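Local coordinates for uncharacterized protein (Agrobacterium tumefaciens, PDB 6N90) that probably cleaves mRNA as the endonuclease toxin of a YoeB-type type II toxin-antitoxin system, at residues E14-T19 / A62-V67; N28-N33 / A40-P45; V24-D29 / R58-E63; R36-G41 / Y68-S73. All blocks are in the same frame, centred on the assembly; numbering follows the deposited sequence.

Contact 1: residues E14-T19 / A62-V67; sequences EFWQRT and AEHRFV
Trp-16 and His-64 meet as a T-shaped pair that joins helix 7-19 to the start of strand 64-73. The indole sends the far edge of its six-membered ring into one face of the imidazole. The ring planes stand at 84° to each other, and the centroids are 4.8 Å apart. Trp-16 CZ2 sits over the middle of the imidazole, 3.7 Å from His-64 ND1. Beside it, Trp-16 CH2 lies 3.6 Å from His-64 NE2. The other imidazole face has Glu-63 CB toward its rim, so the ring is held between the indole edge and its own chain. Both side chains have CG anti to the carbonyl carbon, with chi1 -71° in Trp-16 and -62° in His-64. Both start out toward each other, and the two rings span the 11.3 Å between the CA atoms of Trp-16 and His-64.

Polar bonds outside the pair help fix both rings. Trp-16 NE1 donates to the backbone O of Cys-84, and His-64 ND1 is hydrogen-bonded to the backbone N of Phe-86. Met-23, Val-24 and Ile-27 of helix 21-36 also touch the indole. The pair thus belongs to the helix-on-sheet packing of the YoeB toxin fold, near the start of strand 64-73 and beside the residues that follow strand 76-84.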
loop_
_atom_site.group_PDB
_atom_site.type_symbol
_atom_site.label_atom_id
_atom_site.label_comp_id
_atom_site.label_asym_id
_atom_site.label_seq_id
_atom_site.Cartn_x
_atom_site.Cartn_y
_atom_site.Cartn_z
ATOM N N GLU A 14 -1.446 -0.302 9.660
ATOM C CA GLU A 14 -0.698 0.598 10.523
ATOM C C GLU A 14 -0.776 0.062 11.952
ATOM O O GLU A 14 0.224 0.039 12.670
ATOM C CB GLU A 14 -1.272 2.013 10.454
ATOM C CG GLU A 14 -0.732 2.847 9.304
ATOM C CD GLU A 14 -0.137 4.162 9.767
ATOM O OE1 GLU A 14 0.315 4.236 10.929
ATOM O OE2 GLU A 14 -0.122 5.123 8.968
ATOM N N PHE A 15 -1.969 -0.370 12.358
ATOM C CA PHE A 15 -2.164 -0.930 13.692
ATOM C C PHE A 15 -1.179 -2.064 13.938
ATOM O O PHE A 15 -0.554 -2.144 15.009
ATOM C CB PHE A 15 -3.602 -1.429 13.861
ATOM C CG PHE A 15 -3.817 -2.219 15.119
ATOM C CD1 PHE A 15 -4.112 -1.572 16.302
ATOM C CD2 PHE A 15 -3.728 -3.608 15.115
ATOM C CE1 PHE A 15 -4.324 -2.308 17.493
ATOM C CE2 PHE A 15 -3.939 -4.344 16.298
ATOM C CZ PHE A 15 -4.239 -3.682 17.484
ATOM N N TRP A 16 -0.988 -2.918 12.926
ATOM C CA TRP A 16 -0.062 -4.016 13.106
ATOM C C TRP A 16 1.374 -3.486 13.246
ATOM O O TRP A 16 2.159 -4.003 14.058
ATOM C CB TRP A 16 -0.167 -5.019 11.958
ATOM C CG TRP A 16 -1.464 -5.842 11.988
ATOM C CD1 TRP A 16 -2.360 -5.984 10.976
ATOM C CD2 TRP A 16 -1.957 -6.632 13.078
ATOM N NE1 TRP A 16 -3.393 -6.808 11.368
ATOM C CE2 TRP A 16 -3.171 -7.217 12.654
ATOM C CE3 TRP A 16 -1.499 -6.897 14.371
ATOM C CZ2 TRP A 16 -3.930 -8.053 13.481
ATOM C CZ3 TRP A 16 -2.254 -7.720 15.190
ATOM C CH2 TRP A 16 -3.456 -8.298 14.735
ATOM N N GLN A 17 1.696 -2.445 12.473
ATOM C CA GLN A 17 3.013 -1.811 12.554
ATOM C C GLN A 17 3.273 -1.317 13.974
ATOM O O GLN A 17 4.405 -1.357 14.438
ATOM C CB GLN A 17 3.138 -0.648 11.573
ATOM C CG GLN A 17 3.091 -1.096 10.123
ATOM C CD GLN A 17 3.605 -0.032 9.178
ATOM O OE1 GLN A 17 4.315 0.898 9.582
ATOM N NE2 GLN A 17 3.308 -0.191 7.921
ATOM N N ARG A 18 2.211 -0.854 14.635
ATOM C CA ARG A 18 2.319 -0.279 15.981
ATOM C C ARG A 18 2.320 -1.326 17.091
ATOM O O ARG A 18 2.719 -1.019 18.212
ATOM C CB ARG A 18 1.173 0.702 16.257
ATOM C CG ARG A 18 1.278 2.020 15.562
ATOM C CD ARG A 18 -0.022 2.768 15.702
ATOM N NE ARG A 18 0.073 4.137 15.216
ATOM C CZ ARG A 18 -0.970 4.940 15.057
ATOM N NH1 ARG A 18 -2.188 4.502 15.335
ATOM N NH2 ARG A 18 -0.795 6.178 14.613
ATOM N N THR A 19 1.865 -2.544 16.797
ATOM C CA THR A 19 1.649 -3.523 17.873
ATOM C C THR A 19 2.260 -4.903 17.660
ATOM O O THR A 19 2.598 -5.570 18.628
ATOM C CB THR A 19 0.147 -3.736 18.139
ATOM O OG1 THR A 19 -0.455 -4.351 16.985
ATOM C CG2 THR A 19 -0.546 -2.403 18.454
ATOM N N ALA A 62 -5.393 -17.626 12.884
ATOM C CA ALA A 62 -6.740 -18.185 12.978
ATOM C C ALA A 62 -7.773 -17.072 13.170
ATOM O O ALA A 62 -8.896 -17.158 12.662
ATOM C CB ALA A 62 -6.824 -19.193 14.106
ATOM N N GLU A 63 -7.378 -16.013 13.875
ATOM C CA GLU A 63 -8.303 -14.933 14.212
ATOM C C GLU A 63 -8.271 -13.752 13.240
ATOM O O GLU A 63 -9.094 -12.842 13.350
ATOM C CB GLU A 63 -8.026 -14.420 15.628
ATOM C CG GLU A 63 -8.467 -15.365 16.750
ATOM C CD GLU A 63 -9.905 -15.855 16.604
ATOM O OE1 GLU A 63 -10.788 -15.050 16.222
ATOM O OE2 GLU A 63 -10.154 -17.049 16.890
ATOM N N HIS A 64 -7.341 -13.759 12.287
ATOM C CA HIS A 64 -7.191 -12.589 11.419
ATOM C C HIS A 64 -7.035 -12.984 9.980
ATOM O O HIS A 64 -6.154 -13.791 9.651
ATOM C CB HIS A 64 -5.989 -11.739 11.851
ATOM C CG HIS A 64 -6.126 -11.180 13.233
ATOM N ND1 HIS A 64 -6.995 -10.156 13.531
ATOM C CD2 HIS A 64 -5.522 -11.517 14.398
ATOM C CE1 HIS A 64 -6.920 -9.881 14.824
ATOM N NE2 HIS A 64 -6.034 -10.692 15.371
ATOM N N ARG A 65 -7.857 -12.387 9.123
ATOM C CA ARG A 65 -7.880 -12.767 7.718
ATOM C C ARG A 65 -7.489 -11.616 6.795
ATOM O O ARG A 65 -7.691 -10.422 7.100
ATOM C CB ARG A 65 -9.269 -13.298 7.331
ATOM C CG ARG A 65 -9.758 -14.452 8.207
ATOM C CD ARG A 65 -8.701 -15.552 8.364
ATOM N NE ARG A 65 -9.091 -16.551 9.362
ATOM C CZ ARG A 65 -9.611 -17.734 9.053
ATOM N NH1 ARG A 65 -9.770 -18.067 7.779
ATOM N NH2 ARG A 65 -9.944 -18.592 10.010
ATOM N N PHE A 66 -6.889 -12.004 5.676
ATOM C CA PHE A 66 -6.421 -11.093 4.639
ATOM C C PHE A 66 -7.399 -11.267 3.493
ATOM O O PHE A 66 -7.416 -12.318 2.856
ATOM C CB PHE A 66 -4.957 -11.446 4.253
ATOM C CG PHE A 66 -4.391 -10.680 3.063
ATOM C CD1 PHE A 66 -3.856 -9.418 3.218
ATOM C CD2 PHE A 66 -4.342 -11.271 1.802
ATOM C CE1 PHE A 66 -3.307 -8.733 2.144
ATOM C CE2 PHE A 66 -3.815 -10.579 0.706
ATOM C CZ PHE A 66 -3.295 -9.308 0.885
ATOM N N VAL A 67 -8.233 -10.254 3.268
ATOM C CA VAL A 67 -9.232 -10.310 2.206
ATOM C C VAL A 67 -8.807 -9.367 1.074
ATOM O O VAL A 67 -8.411 -8.218 1.302
ATOM C CB VAL A 67 -10.638 -9.952 2.740
ATOM C CG1 VAL A 67 -11.698 -10.073 1.610
ATOM C CG2 VAL A 67 -11.005 -10.860 3.913
#

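Contact 2: residues N28-N33 / A40-P45; sequences NDLIRN and AGLGKP
Leu-42 is the residue of the loop 40-45 that reaches furthest onto helix 21-36, where it touches Asp-29, Leu-30 and Asn-33. Along the loop, Ala-40 comes first, and its O is hydrogen-bonded to Arg-58 NH2 of strand 56-59. Gly-41 CA is 6.5 Å from Asn-33 CA. Gly-41 opens a type II beta turn that runs to Lys-44. Leu-42 then points its side chain at the helix. Its CB rests 3.8 Å from Asn-33 CG. With CG anti to the backbone N (chi1 -170°), the branch is carried on to the preceding helical turn. There Leu-42 CD2 lies 3.6 Å from Asp-29 OD2 and 3.9 Å from Leu-30 CD2. The amide of Asn-33 is held by its own helix: ND2 donates to Asp-29 O at 2.8 Å, from above the carbonyl plane. Asn-33 N reaches the same oxygen from the opposite face. Asp-29 OD1 is held by a salt bridge to Arg-32 NH1. At Gly-43 the backbone comes near the helix, with its CA 4.0 Å from Leu-30 CD2. Pro-45 turns to the sheet, where it touches Trp-56, Arg-58 and Tyr-68. The loop lies beside helix 21-36 and ahead of strand 46-47. Arg-58 also ties it down at Leu-42 O, while Leu-30 packs on Phe-66 of strand 64-73.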
loop_
_atom_site.group_PDB
_atom_site.type_symbol
_atom_site.label_atom_id
_atom_site.label_comp_id
_atom_site.label_asym_id
_atom_site.label_seq_id
_atom_site.Cartn_x
_atom_site.Cartn_y
_atom_site.Cartn_z
ATOM N N ASN A 28 2.810 -8.963 4.484
ATOM C CA ASN A 28 3.664 -8.721 3.331
ATOM C C ASN A 28 3.920 -9.981 2.519
ATOM O O ASN A 28 4.027 -9.908 1.294
ATOM C CB ASN A 28 4.996 -8.105 3.794
ATOM C CG ASN A 28 4.828 -6.671 4.255
ATOM O OD1 ASN A 28 3.728 -6.129 4.228
ATOM N ND2 ASN A 28 5.913 -6.060 4.722
ATOM N N ASP A 29 4.019 -11.128 3.195
ATOM C CA ASP A 29 4.229 -12.425 2.534
ATOM C C ASP A 29 2.966 -12.811 1.764
ATOM O O ASP A 29 3.025 -13.348 0.661
ATOM C CB ASP A 29 4.598 -13.503 3.583
ATOM C CG ASP A 29 5.595 -14.547 3.055
ATOM O OD1 ASP A 29 5.991 -14.469 1.873
ATOM O OD2 ASP A 29 5.967 -15.476 3.812
ATOM N N LEU A 30 1.810 -12.528 2.351
ATOM C CA LEU A 30 0.558 -12.858 1.694
ATOM C C LEU A 30 0.414 -12.004 0.432
ATOM O O LEU A 30 -0.006 -12.480 -0.628
ATOM C CB LEU A 30 -0.610 -12.641 2.674
ATOM C CG LEU A 30 -0.746 -13.684 3.798
ATOM C CD1 LEU A 30 -1.831 -13.289 4.808
ATOM C CD2 LEU A 30 -1.008 -15.077 3.258
ATOM N N ILE A 31 0.787 -10.731 0.549
ATOM C CA ILE A 31 0.759 -9.815 -0.596
ATOM C C ILE A 31 1.666 -10.309 -1.737
ATOM O O ILE A 31 1.211 -10.464 -2.906
ATOM C CB ILE A 31 1.171 -8.389 -0.159
ATOM C CG1 ILE A 31 0.100 -7.787 0.748
ATOM C CG2 ILE A 31 1.439 -7.468 -1.382
ATOM C CD1 ILE A 31 0.444 -6.458 1.335
ATOM N N ARG A 32 2.931 -10.559 -1.396
ATOM C CA ARG A 32 3.918 -11.072 -2.343
ATOM C C ARG A 32 3.356 -12.312 -3.055
ATOM O O ARG A 32 3.423 -12.425 -4.281
ATOM C CB ARG A 32 5.230 -11.408 -1.614
ATOM C CG ARG A 32 6.469 -11.570 -2.506
ATOM C CD ARG A 32 7.733 -11.742 -1.605
ATOM N NE ARG A 32 7.768 -10.711 -0.559
ATOM C CZ ARG A 32 7.831 -10.939 0.756
ATOM N NH1 ARG A 32 7.900 -12.179 1.230
ATOM N NH2 ARG A 32 7.864 -9.926 1.617
ATOM N N ASN A 33 2.751 -13.214 -2.284
ATOM C CA ASN A 33 2.281 -14.485 -2.835
ATOM C C ASN A 33 1.050 -14.295 -3.721
ATOM O O ASN A 33 0.963 -14.874 -4.813
ATOM C CB ASN A 33 1.976 -15.479 -1.708
ATOM C CG ASN A 33 3.198 -16.298 -1.282
ATOM O OD1 ASN A 33 3.359 -17.446 -1.700
ATOM N ND2 ASN A 33 4.055 -15.715 -0.436
ATOM N N ALA A 40 -3.620 -19.365 -5.381
ATOM C CA ALA A 40 -2.902 -20.461 -4.743
ATOM C C ALA A 40 -1.792 -19.949 -3.842
ATOM O O ALA A 40 -1.525 -18.762 -3.788
ATOM C CB ALA A 40 -2.334 -21.408 -5.798
ATOM N N GLY A 41 -1.151 -20.861 -3.125
ATOM C CA GLY A 41 -0.036 -20.494 -2.278
ATOM C C GLY A 41 -0.401 -20.252 -0.828
ATOM O O GLY A 41 -1.353 -20.825 -0.295
ATOM N N LEU A 42 0.375 -19.375 -0.202
ATOM C CA LEU A 42 0.362 -19.155 1.235
ATOM C C LEU A 42 -1.001 -18.742 1.793
ATOM O O LEU A 42 -1.730 -17.971 1.180
ATOM C CB LEU A 42 1.416 -18.092 1.578
ATOM C CG LEU A 42 1.732 -17.896 3.058
ATOM C CD1 LEU A 42 2.444 -19.123 3.590
ATOM C CD2 LEU A 42 2.566 -16.648 3.260
ATOM N N GLY A 43 -1.343 -19.275 2.958
ATOM C CA GLY A 43 -2.505 -18.808 3.695
ATOM C C GLY A 43 -3.828 -19.471 3.358
ATOM O O GLY A 43 -4.883 -19.003 3.771
ATOM N N LYS A 44 -3.766 -20.576 2.625
ATOM C CA LYS A 44 -4.953 -21.330 2.211
ATOM C C LYS A 44 -6.062 -20.455 1.623
ATOM O O LYS A 44 -7.152 -20.358 2.198
ATOM C CB LYS A 44 -5.516 -22.137 3.382
ATOM C CG LYS A 44 -4.596 -23.246 3.880
ATOM N N PRO A 45 -5.785 -19.828 0.473
ATOM C CA PRO A 45 -6.774 -18.959 -0.171
ATOM C C PRO A 45 -8.088 -19.667 -0.481
ATOM O O PRO A 45 -8.111 -20.786 -1.001
ATOM C CB PRO A 45 -6.073 -18.514 -1.457
ATOM C CG PRO A 45 -4.971 -19.491 -1.665
ATOM C CD PRO A 45 -4.538 -19.916 -0.306
#

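Contact 3: residues V24-D29 / R58-E63; sequences VEKIND and RRITAE
The carbonyl of Arg-59 is the flat group that takes the one hydrogen bond between the segments, from the ammonium of Lys-26. Lys-26 NZ lies in the carbonyl plane, 2.6 Å from Arg-59 O, with a C=O...N angle of 149°. The guanidinium of Arg-59 itself leads away from the helix. The backbone N of Ala-62 lies over one of its faces, toward the rim.

Lys-26 gets to the carbonyl by folding over Ile-60. Its CG, anti to the backbone N, lies 3.5 Å from Ile-60 CG2. The bend at chi2 (61°) then turns the chain on from there, and the bend at chi4 (63°) turns NZ onto Arg-59 O. On the way, Lys-26 CE passes 3.6 Å from Ile-60 O.

The chain turns a corner at Ile-60, between strands 56-59 and 64-73. Ile-60 and Thr-61 both face His-64, which makes a classic beta bulge. The bulge lies where the antiparallel hairpin of the toxin's sheet comes under helix 21-36.

The two branches of Ile-60 are shared out along the helix. CG2 meets Lys-26, while Ile-60 CD1 packs 3.7 Å from Ile-27 CG1. Ile-27 also touches Tyr-13 and Trp-16 of helix 7-19. Ile-60 also touches Met-23, Leu-30 and Phe-66.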
loop_
_atom_site.group_PDB
_atom_site.type_symbol
_atom_site.label_atom_id
_atom_site.label_comp_id
_atom_site.label_asym_id
_atom_site.label_seq_id
_atom_site.Cartn_x
_atom_site.Cartn_y
_atom_site.Cartn_z
ATOM N N VAL A 24 2.754 -7.858 10.452
ATOM C CA VAL A 24 3.094 -7.055 9.266
ATOM C C VAL A 24 3.846 -7.944 8.269
ATOM O O VAL A 24 3.568 -7.939 7.065
ATOM C CB VAL A 24 3.952 -5.804 9.627
ATOM C CG1 VAL A 24 4.327 -4.995 8.343
ATOM C CG2 VAL A 24 3.199 -4.941 10.593
ATOM N N GLU A 25 4.798 -8.717 8.779
ATOM C CA GLU A 25 5.585 -9.600 7.927
ATOM C C GLU A 25 4.738 -10.675 7.258
ATOM O O GLU A 25 4.950 -11.002 6.089
ATOM C CB GLU A 25 6.702 -10.261 8.737
ATOM C CG GLU A 25 7.719 -9.280 9.279
ATOM N N LYS A 26 3.799 -11.243 8.007
ATOM C CA LYS A 26 2.889 -12.240 7.438
ATOM C C LYS A 26 2.041 -11.638 6.328
ATOM O O LYS A 26 1.831 -12.250 5.278
ATOM C CB LYS A 26 1.993 -12.814 8.522
ATOM C CG LYS A 26 1.046 -13.894 8.036
ATOM C CD LYS A 26 1.798 -15.089 7.462
ATOM C CE LYS A 26 0.941 -16.355 7.495
ATOM N NZ LYS A 26 -0.287 -16.267 6.667
ATOM N N ILE A 27 1.541 -10.433 6.562
ATOM C CA ILE A 27 0.730 -9.761 5.553
ATOM C C ILE A 27 1.583 -9.439 4.296
ATOM O O ILE A 27 1.164 -9.636 3.173
ATOM C CB ILE A 27 0.095 -8.483 6.150
ATOM C CG1 ILE A 27 -0.990 -8.827 7.181
ATOM C CG2 ILE A 27 -0.454 -7.561 5.075
ATOM C CD1 ILE A 27 -1.360 -7.594 8.140
ATOM N N ASN A 28 2.810 -8.963 4.484
ATOM C CA ASN A 28 3.664 -8.721 3.331
ATOM C C ASN A 28 3.920 -9.981 2.519
ATOM O O ASN A 28 4.027 -9.908 1.294
ATOM C CB ASN A 28 4.996 -8.105 3.794
ATOM C CG ASN A 28 4.828 -6.671 4.255
ATOM O OD1 ASN A 28 3.728 -6.129 4.228
ATOM N ND2 ASN A 28 5.913 -6.060 4.722
ATOM N N ASP A 29 4.019 -11.128 3.195
ATOM C CA ASP A 29 4.229 -12.425 2.534
ATOM C C ASP A 29 2.966 -12.811 1.764
ATOM O O ASP A 29 3.025 -13.348 0.661
ATOM C CB ASP A 29 4.598 -13.503 3.583
ATOM C CG ASP A 29 5.595 -14.547 3.055
ATOM O OD1 ASP A 29 5.991 -14.469 1.873
ATOM O OD2 ASP A 29 5.967 -15.476 3.812
ATOM N N ARG A 58 -7.252 -15.152 2.714
ATOM C CA ARG A 58 -6.202 -16.018 3.220
ATOM C C ARG A 58 -6.018 -15.792 4.724
ATOM O O ARG A 58 -6.317 -14.713 5.251
ATOM C CB ARG A 58 -4.881 -15.759 2.494
ATOM C CG ARG A 58 -4.901 -16.066 1.021
ATOM C CD ARG A 58 -3.651 -15.467 0.337
ATOM N NE ARG A 58 -3.712 -15.598 -1.111
ATOM C CZ ARG A 58 -2.830 -16.284 -1.831
ATOM N NH1 ARG A 58 -1.794 -16.889 -1.229
ATOM N NH2 ARG A 58 -2.965 -16.328 -3.153
ATOM N N ARG A 59 -5.525 -16.819 5.401
ATOM C CA ARG A 59 -5.237 -16.737 6.825
ATOM C C ARG A 59 -3.955 -15.975 7.128
ATOM O O ARG A 59 -2.888 -16.304 6.624
ATOM C CB ARG A 59 -5.125 -18.143 7.418
ATOM C CG ARG A 59 -6.442 -18.864 7.557
ATOM C CD ARG A 59 -6.655 -19.320 8.988
ATOM N NE ARG A 59 -5.644 -20.275 9.432
ATOM C CZ ARG A 59 -5.817 -21.101 10.457
ATOM N NH1 ARG A 59 -6.965 -21.085 11.127
ATOM N NH2 ARG A 59 -4.852 -21.944 10.808
ATOM N N ILE A 60 -4.048 -14.969 7.984
ATOM C CA ILE A 60 -2.862 -14.417 8.610
ATOM C C ILE A 60 -2.603 -15.255 9.856
ATOM O O ILE A 60 -1.526 -15.818 10.033
ATOM C CB ILE A 60 -3.045 -12.940 8.977
ATOM C CG1 ILE A 60 -3.612 -12.155 7.796
ATOM C CG2 ILE A 60 -1.735 -12.304 9.468
ATOM C CD1 ILE A 60 -3.976 -10.700 8.208
ATOM N N THR A 61 -3.596 -15.278 10.742
ATOM C CA THR A 61 -3.667 -16.238 11.847
ATOM C C THR A 61 -5.083 -16.790 11.894
ATOM O O THR A 61 -5.897 -16.443 11.048
ATOM C CB THR A 61 -3.320 -15.604 13.195
ATOM O OG1 THR A 61 -4.293 -14.598 13.524
ATOM C CG2 THR A 61 -1.954 -14.980 13.139
ATOM N N ALA A 62 -5.393 -17.626 12.884
ATOM C CA ALA A 62 -6.740 -18.185 12.978
ATOM C C ALA A 62 -7.773 -17.072 13.170
ATOM O O ALA A 62 -8.896 -17.158 12.662
ATOM C CB ALA A 62 -6.824 -19.193 14.106
ATOM N N GLU A 63 -7.378 -16.013 13.875
ATOM C CA GLU A 63 -8.303 -14.933 14.212
ATOM C C GLU A 63 -8.271 -13.752 13.240
ATOM O O GLU A 63 -9.094 -12.842 13.350
ATOM C CB GLU A 63 -8.026 -14.420 15.628
ATOM C CG GLU A 63 -8.467 -15.365 16.750
ATOM C CD GLU A 63 -9.905 -15.855 16.604
ATOM O OE1 GLU A 63 -10.788 -15.050 16.222
ATOM O OE2 GLU A 63 -10.154 -17.049 16.890
#

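Contact 4: residues R36-G41 / Y68-S73; sequences RTPFAG and YRVSGS
Pro-38 sits in a type I beta turn from Thr-37 to Ala-40, opposite the extended strand residues Tyr-68 and Val-70. Thr-37 is the first residue to leave helical angles after helix 21-36. The turn is closed by Ala-40 N donating to Thr-37 O at 3.2 Å. The backbones come nearest at Pro-38 and Val-70, whose CA atoms are 6.8 Å apart. Tyr-68 and Val-70 both direct their side chains at the turn, while Arg-69 between them points away.

The phenol of Tyr-68 donates to the backbone of the turn. Its OH is 2.7 Å from Pro-38 O, and the C=O...O angle of 169° puts the hydroxyl almost straight beyond the carbonyl. The oxygen lies at the edge of the phenol ring, near its plane. Alongside this bond, Val-70 CG2 packs 3.8 Å from Pro-38 CB. The two side chains cross at about a right angle. Pro-38 CB also lies over the centre of one face of the Phe-39 ring, 4.1 Å above its plane.

Arg-58 NE is hydrogen-bonded to Tyr-68 OH, and its NH2 to Thr-37 O and Ala-40 O. A tyrosine hydroxyl and a valine thus hold the type I turn after helix 21-36 against the sheet of this YoeB-family fold.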
loop_
_atom_site.group_PDB
_atom_site.type_symbol
_atom_site.label_atom_id
_atom_site.label_comp_id
_atom_site.label_asym_id
_atom_site.label_seq_id
_atom_site.Cartn_x
_atom_site.Cartn_y
_atom_site.Cartn_z
ATOM N N ARG A 36 1.761 -12.951 -7.116
ATOM C CA ARG A 36 2.299 -14.004 -7.989
ATOM C C ARG A 36 1.232 -15.022 -8.425
ATOM O O ARG A 36 1.016 -15.254 -9.618
ATOM C CB ARG A 36 3.447 -14.748 -7.296
ATOM C CG ARG A 36 4.766 -14.011 -7.286
ATOM C CD ARG A 36 5.844 -14.843 -6.599
ATOM N NE ARG A 36 5.511 -15.093 -5.196
ATOM C CZ ARG A 36 6.338 -14.891 -4.173
ATOM N NH1 ARG A 36 7.566 -14.433 -4.382
ATOM N NH2 ARG A 36 5.931 -15.147 -2.936
ATOM N N THR A 37 0.598 -15.641 -7.435
ATOM C CA THR A 37 -0.410 -16.662 -7.650
ATOM C C THR A 37 -1.677 -16.299 -6.874
ATOM O O THR A 37 -1.866 -16.768 -5.771
ATOM C CB THR A 37 0.099 -18.051 -7.194
ATOM O OG1 THR A 37 0.550 -17.982 -5.830
ATOM C CG2 THR A 37 1.266 -18.496 -8.057
ATOM N N PRO A 38 -2.555 -15.474 -7.456
ATOM C CA PRO A 38 -3.734 -14.981 -6.722
ATOM C C PRO A 38 -4.592 -16.067 -6.076
ATOM O O PRO A 38 -5.157 -15.840 -5.015
ATOM C CB PRO A 38 -4.533 -14.253 -7.798
ATOM C CG PRO A 38 -3.532 -13.838 -8.779
ATOM C CD PRO A 38 -2.447 -14.870 -8.790
ATOM N N PHE A 39 -4.677 -17.240 -6.690
ATOM C CA PHE A 39 -5.616 -18.244 -6.210
ATOM C C PHE A 39 -4.942 -19.414 -5.507
ATOM O O PHE A 39 -5.618 -20.353 -5.092
ATOM C CB PHE A 39 -6.461 -18.770 -7.372
ATOM C CG PHE A 39 -7.090 -17.685 -8.195
ATOM C CD1 PHE A 39 -7.845 -16.691 -7.597
ATOM C CD2 PHE A 39 -6.890 -17.637 -9.562
ATOM C CE1 PHE A 39 -8.411 -15.682 -8.353
ATOM C CE2 PHE A 39 -7.451 -16.633 -10.324
ATOM C CZ PHE A 39 -8.208 -15.653 -9.725
ATOM N N ALA A 40 -3.620 -19.365 -5.381
ATOM C CA ALA A 40 -2.902 -20.461 -4.743
ATOM C C ALA A 40 -1.792 -19.949 -3.842
ATOM O O ALA A 40 -1.525 -18.762 -3.788
ATOM C CB ALA A 40 -2.334 -21.408 -5.798
ATOM N N GLY A 41 -1.151 -20.861 -3.125
ATOM C CA GLY A 41 -0.036 -20.494 -2.278
ATOM C C GLY A 41 -0.401 -20.252 -0.828
ATOM O O GLY A 41 -1.353 -20.825 -0.295
ATOM N N TYR A 68 -8.891 -9.867 -0.155
ATOM C CA TYR A 68 -8.344 -9.145 -1.295
ATOM C C TYR A 68 -9.066 -9.514 -2.570
ATOM O O TYR A 68 -9.858 -10.464 -2.607
ATOM C CB TYR A 68 -6.844 -9.468 -1.452
ATOM C CG TYR A 68 -6.630 -10.937 -1.766
ATOM C CD1 TYR A 68 -6.663 -11.902 -0.757
ATOM C CD2 TYR A 68 -6.400 -11.358 -3.074
ATOM C CE1 TYR A 68 -6.484 -13.249 -1.044
ATOM C CE2 TYR A 68 -6.204 -12.689 -3.366
ATOM C CZ TYR A 68 -6.260 -13.631 -2.353
ATOM O OH TYR A 68 -6.082 -14.965 -2.664
ATOM N N ARG A 69 -8.764 -8.766 -3.617
ATOM C CA ARG A 69 -9.221 -9.111 -4.951
ATOM C C ARG A 69 -8.175 -8.668 -5.949
ATOM O O ARG A 69 -7.694 -7.549 -5.882
ATOM C CB ARG A 69 -10.573 -8.441 -5.246
ATOM C CG ARG A 69 -11.118 -8.675 -6.640
ATOM C CD ARG A 69 -12.491 -8.015 -6.813
ATOM N NE ARG A 69 -12.459 -6.566 -6.590
ATOM C CZ ARG A 69 -13.535 -5.780 -6.628
ATOM N NH1 ARG A 69 -14.722 -6.306 -6.874
ATOM N NH2 ARG A 69 -13.432 -4.473 -6.424
ATOM N N VAL A 70 -7.815 -9.539 -6.877
ATOM C CA VAL A 70 -6.921 -9.142 -7.950
ATOM C C VAL A 70 -7.779 -8.771 -9.140
ATOM O O VAL A 70 -8.617 -9.565 -9.569
ATOM C CB VAL A 70 -5.938 -10.259 -8.338
ATOM C CG1 VAL A 70 -5.230 -9.895 -9.620
ATOM C CG2 VAL A 70 -4.923 -10.481 -7.223
ATOM N N SER A 71 -7.590 -7.562 -9.648
ATOM C CA SER A 71 -8.371 -7.087 -10.795
ATOM C C SER A 71 -7.455 -6.665 -11.923
ATOM O O SER A 71 -6.262 -6.468 -11.718
ATOM C CB SER A 71 -9.272 -5.907 -10.409
ATOM O OG SER A 71 -10.194 -6.266 -9.399
ATOM N N GLY A 72 -8.013 -6.522 -13.119
ATOM C CA GLY A 72 -7.228 -6.048 -14.240
ATOM C C GLY A 72 -6.724 -7.205 -15.077
ATOM O O GLY A 72 -6.709 -8.359 -14.640
ATOM N N SER A 73 -6.312 -6.904 -16.300
ATOM C CA SER A 73 -5.988 -7.967 -17.235
ATOM C C SER A 73 -4.578 -7.814 -17.769
ATOM O O SER A 73 -4.037 -6.708 -17.810
ATOM C CB SER A 73 -6.981 -7.985 -18.402
ATOM O OG SER A 73 -7.083 -6.697 -18.983
#

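How the contacts relate
Contacts 1 and 4 use successive parts of strand 64-73. Their centres are about 20 Å apart, on opposite sides of the chain's centre. Contacts 2 and 3 follow each other along helix 21-36, with centres about 8 Å apart. Contact 3 also lies about 7 Å from contact 1, centre to centre, and there Trp-16 CD1 packs 3.4 Å from Ile-27 CD1. Arg-58 of contact 3 links it to contacts 2 and 4. Its NH1 is 2.6 Å from Leu-42 O of contact 2, and its NH2 is 2.9 Å from Thr-37 O of contact 4. Contacts 1, 2 and 3 all have residues touching the second subunit; contact 4 has none.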